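Local coordinates for putative platelet activating factor (Streptococcus pneumoniae, PDB 2HSJ), which is of unknown function but probably acts as an ester hydrolase of the GDSL-like (SGNH) lipase and acylhydrolase family, at residues Asn110-Ile115 / Ser165-Val170. Sequence-based numbering, arbitrary orientation.
Sequences NLEAII and SAYMQV. With MG (magnesium ion), chain P.
Glu-112 turns its CG away from the backbone N (chi1 -171°) and stays extended beyond it, which brings its carboxylate to Tyr-167, whose own CG, anti to its carbonyl carbon, carries the ring toward the same helix. The meeting joins two elements of the SGNH-hydrolase alpha/beta fold: helix 104-121, and the loop between helix 150-164 and strand 170-173, an outermost strand of this chain's parallel sheet. Tyr-167 OH donates to Glu-112 OE2 over 2.6 Å, a short bond that uses the anti lone pair of the carboxylate oxygen. That oxygen lies at the ring edge, in the plane of the ring, while the carboxylate stands almost perpendicular to it, at 89°. Gln-116 NE2, one turn further along the helix, forms a second hydrogen bond with the phenol oxygen, so two partners fix the end of the ring.

One ring face receives Ile-115 CG2, a CH-pi contact with the methyl 3.9 Å from the ring centroid and displaced toward CG. The same methyl also meets Val-170 CG2, tip to tip at 3.7 Å, in a direction roughly perpendicular to its approach to the ring. Leu-163 of helix 150-164 and Ile-127 of strand 126-130 also touch Ile-115, which is buried. Beside it, a water links the helix to the loop, donating to Ile-115 O and accepting from Gln-169 NE2.

Behind the ring, the chain folds into a type I turn from Tyr-167 to Val-170, closed by Val-170 N to Tyr-167 O. The carbonyls at both ends of the turn join Ala-164 O in binding a magnesium ion, with Tyr-167 O and Val-170 O each 2.3 Å from the metal; a water 2.6 Å from the magnesium donates to Met-168 O.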
ATOM      1  N   ASN D 110      30.310 -12.632 -11.039  1.00 13.22           N
ATOM      2  CA  ASN D 110      28.947 -12.266 -11.430  1.00 13.29           C
ATOM      3  C   ASN D 110      28.201 -11.598 -10.276  1.00 12.50           C
ATOM      4  O   ASN D 110      27.582 -10.547 -10.456  1.00 12.50           O
ATOM      5  CB  ASN D 110      28.160 -13.486 -11.914  1.00 12.85           C
ATOM      6  CG  ASN D 110      28.619 -13.992 -13.274  1.00 13.11           C
ATOM      7  OD1 ASN D 110      29.283 -13.280 -14.022  1.00 14.23           O
ATOM      8  ND2 ASN D 110      28.247 -15.215 -13.596  1.00 13.51           N
ATOM      9  N   LEU D 111      28.292 -12.190  -9.081  1.00 13.65           N
ATOM     10  CA  LEU D 111      27.599 -11.638  -7.918  1.00 13.52           C
ATOM     11  C   LEU D 111      28.160 -10.289  -7.559  1.00 13.06           C
ATOM     12  O   LEU D 111      27.415  -9.374  -7.205  1.00 12.75           O
ATOM     13  CB  LEU D 111      27.704 -12.571  -6.716  1.00 14.72           C
ATOM     14  CG  LEU D 111      26.815 -13.790  -6.803  1.00 16.47           C
ATOM     15  CD1 LEU D 111      27.260 -14.843  -5.836  1.00 17.91           C
ATOM     16  CD2 LEU D 111      25.327 -13.381  -6.555  1.00 16.29           C
ATOM     17  N   GLU D 112      29.492 -10.150  -7.651  1.00 13.54           N
ATOM     18  CA  GLU D 112      30.100  -8.867  -7.337  1.00 13.85           C
ATOM     19  C   GLU D 112      29.613  -7.787  -8.293  1.00 13.86           C
ATOM     20  O   GLU D 112      29.263  -6.677  -7.873  1.00 14.04           O
ATOM     21  CB  GLU D 112      31.619  -8.967  -7.285  1.00 14.15           C
ATOM     22  CG  GLU D 112      32.207  -7.682  -6.751  1.00 13.81           C
ATOM     23  CD  GLU D 112      33.626  -7.821  -6.252  1.00 18.26           C
ATOM     24  OE1 GLU D 112      34.297  -8.815  -6.616  1.00 17.57           O
ATOM     25  OE2 GLU D 112      34.055  -6.911  -5.493  1.00 18.18           O
ATOM     26  N   ALA D 113      29.507  -8.122  -9.579  1.00 12.84           N
ATOM     27  CA  ALA D 113      28.973  -7.156 -10.541  1.00 12.51           C
ATOM     28  C   ALA D 113      27.497  -6.767 -10.271  1.00 12.43           C
ATOM     29  O   ALA D 113      27.097  -5.617 -10.471  1.00 13.08           O
ATOM     30  CB  ALA D 113      29.099  -7.717 -11.944  1.00 12.77           C
ATOM     31  N   ILE D 114      26.698  -7.739  -9.856  1.00 12.35           N
ATOM     32  CA  ILE D 114      25.288  -7.462  -9.479  1.00 12.50           C
ATOM     33  C   ILE D 114      25.252  -6.443  -8.312  1.00 13.00           C
ATOM     34  O   ILE D 114      24.561  -5.426  -8.361  1.00 13.59           O
ATOM     35  CB  ILE D 114      24.542  -8.753  -9.120  1.00 12.95           C
ATOM     36  CG1 ILE D 114      24.347  -9.627 -10.364  1.00 12.34           C
ATOM     37  CG2 ILE D 114      23.191  -8.418  -8.469  1.00 13.09           C
ATOM     38  CD1 ILE D 114      24.136 -11.102 -10.098  1.00 15.64           C
ATOM     39  N   ILE D 115      26.031  -6.721  -7.267  1.00 13.24           N
ATOM     40  CA  ILE D 115      26.095  -5.835  -6.111  1.00 12.46           C
ATOM     41  C   ILE D 115      26.473  -4.427  -6.545  1.00 12.33           C
ATOM     42  O   ILE D 115      25.843  -3.430  -6.154  1.00 13.08           O
ATOM     43  CB  ILE D 115      27.110  -6.366  -5.062  1.00 12.75           C
ATOM     44  CG1 ILE D 115      26.564  -7.631  -4.414  1.00 13.86           C
ATOM     45  CG2 ILE D 115      27.388  -5.311  -4.004  1.00 14.18           C
ATOM     46  CD1 ILE D 115      27.636  -8.440  -3.700  1.00 14.23           C
ATOM     47  N   SER D 165      31.500  -9.309   3.025  1.00  9.00           N
ATOM     48  CA  SER D 165      32.297  -8.513   3.978  1.00  8.74           C
ATOM     49  C   SER D 165      32.964  -7.314   3.305  1.00  8.04           C
ATOM     50  O   SER D 165      33.514  -6.452   3.987  1.00  9.02           O
ATOM     51  CB  SER D 165      33.372  -9.381   4.634  1.00  9.74           C
ATOM     52  OG  SER D 165      34.415  -9.698   3.729  1.00 12.84           O
ATOM     53  N   ALA D 166      32.942  -7.283   1.974  1.00  8.61           N
ATOM     54  CA  ALA D 166      33.605  -6.206   1.219  1.00  9.12           C
ATOM     55  C   ALA D 166      32.669  -5.048   0.866  1.00  9.42           C
ATOM     56  O   ALA D 166      33.111  -4.087   0.226  1.00  9.25           O
ATOM     57  CB  ALA D 166      34.243  -6.777  -0.067  1.00  9.42           C
ATOM     58  N   TYR D 167      31.396  -5.141   1.263  1.00  9.55           N
ATOM     59  CA  TYR D 167      30.392  -4.118   0.933  1.00 10.19           C
ATOM     60  C   TYR D 167      29.555  -3.824   2.175  1.00  9.73           C
ATOM     61  O   TYR D 167      28.922  -4.737   2.714  1.00  9.15           O
ATOM     62  CB  TYR D 167      29.482  -4.589  -0.237  1.00 10.64           C
ATOM     63  CG  TYR D 167      30.263  -4.686  -1.530  1.00 11.72           C
ATOM     64  CD1 TYR D 167      30.420  -3.562  -2.335  1.00 14.11           C
ATOM     65  CD2 TYR D 167      30.887  -5.872  -1.917  1.00 12.99           C
ATOM     66  CE1 TYR D 167      31.190  -3.607  -3.495  1.00 13.44           C
ATOM     67  CE2 TYR D 167      31.658  -5.940  -3.081  1.00 13.61           C
ATOM     68  CZ  TYR D 167      31.809  -4.795  -3.868  1.00 14.30           C
ATOM     69  OH  TYR D 167      32.586  -4.835  -5.015  1.00 14.09           O
HETATM   70  N   MSE D 168      29.513  -2.573   2.642  1.00  9.29           N
HETATM   71  CA  MSE D 168      28.721  -2.261   3.832  1.00  9.80           C
HETATM   72  C   MSE D 168      27.227  -2.565   3.637  1.00 10.18           C
HETATM   73  O   MSE D 168      26.525  -2.896   4.597  1.00 11.21           O
HETATM   74  CB  MSE D 168      28.862  -0.787   4.230  1.00 10.47           C
HETATM   75  CG  MSE D 168      30.236  -0.434   4.789  1.00 12.14           C
HETATM   76 SE   MSE D 168      30.818  -1.517   6.355  1.00 19.62          SE
HETATM   77  CE  MSE D 168      29.320  -1.144   7.592  1.00 18.87           C
ATOM     78  N   GLN D 169      26.749  -2.431   2.403  1.00  9.84           N
ATOM     79  CA  GLN D 169      25.309  -2.611   2.185  1.00 11.24           C
ATOM     80  C   GLN D 169      24.885  -4.068   1.998  1.00 10.97           C
ATOM     81  O   GLN D 169      23.673  -4.350   1.875  1.00 11.99           O
ATOM     82  CB  GLN D 169      24.851  -1.763   1.013  1.00 12.20           C
ATOM     83  CG  GLN D 169      25.320  -2.275  -0.314  1.00 15.16           C
ATOM     84  CD  GLN D 169      26.740  -1.817  -0.738  1.00 18.03           C
ATOM     85  OE1 GLN D 169      27.604  -1.404   0.075  1.00 18.24           O
ATOM     86  NE2 GLN D 169      26.981  -1.905  -2.042  1.00 19.89           N
ATOM     87  N   VAL D 170      25.861  -4.980   1.971  1.00  9.47           N
ATOM     88  CA  VAL D 170      25.582  -6.409   1.788  1.00 10.38           C
ATOM     89  C   VAL D 170      25.754  -7.156   3.102  1.00  9.49           C
ATOM     90  O   VAL D 170      26.804  -7.045   3.759  1.00  9.89           O
ATOM     91  CB  VAL D 170      26.489  -7.026   0.708  1.00  9.88           C
ATOM     92  CG1 VAL D 170      26.072  -8.478   0.439  1.00 10.56           C
ATOM     93  CG2 VAL D 170      26.392  -6.219  -0.572  1.00 10.26           C
TER
HETATM   94 MG    MG P1304      28.878  -6.379   4.358  1.00 10.46          MG
HETATM   95  O   HOH W   1      24.737  -2.688  -3.553  1.00 21.20           O
HETATM   96  O   HOH W   2      27.725  -4.874   6.105  1.00 16.30           O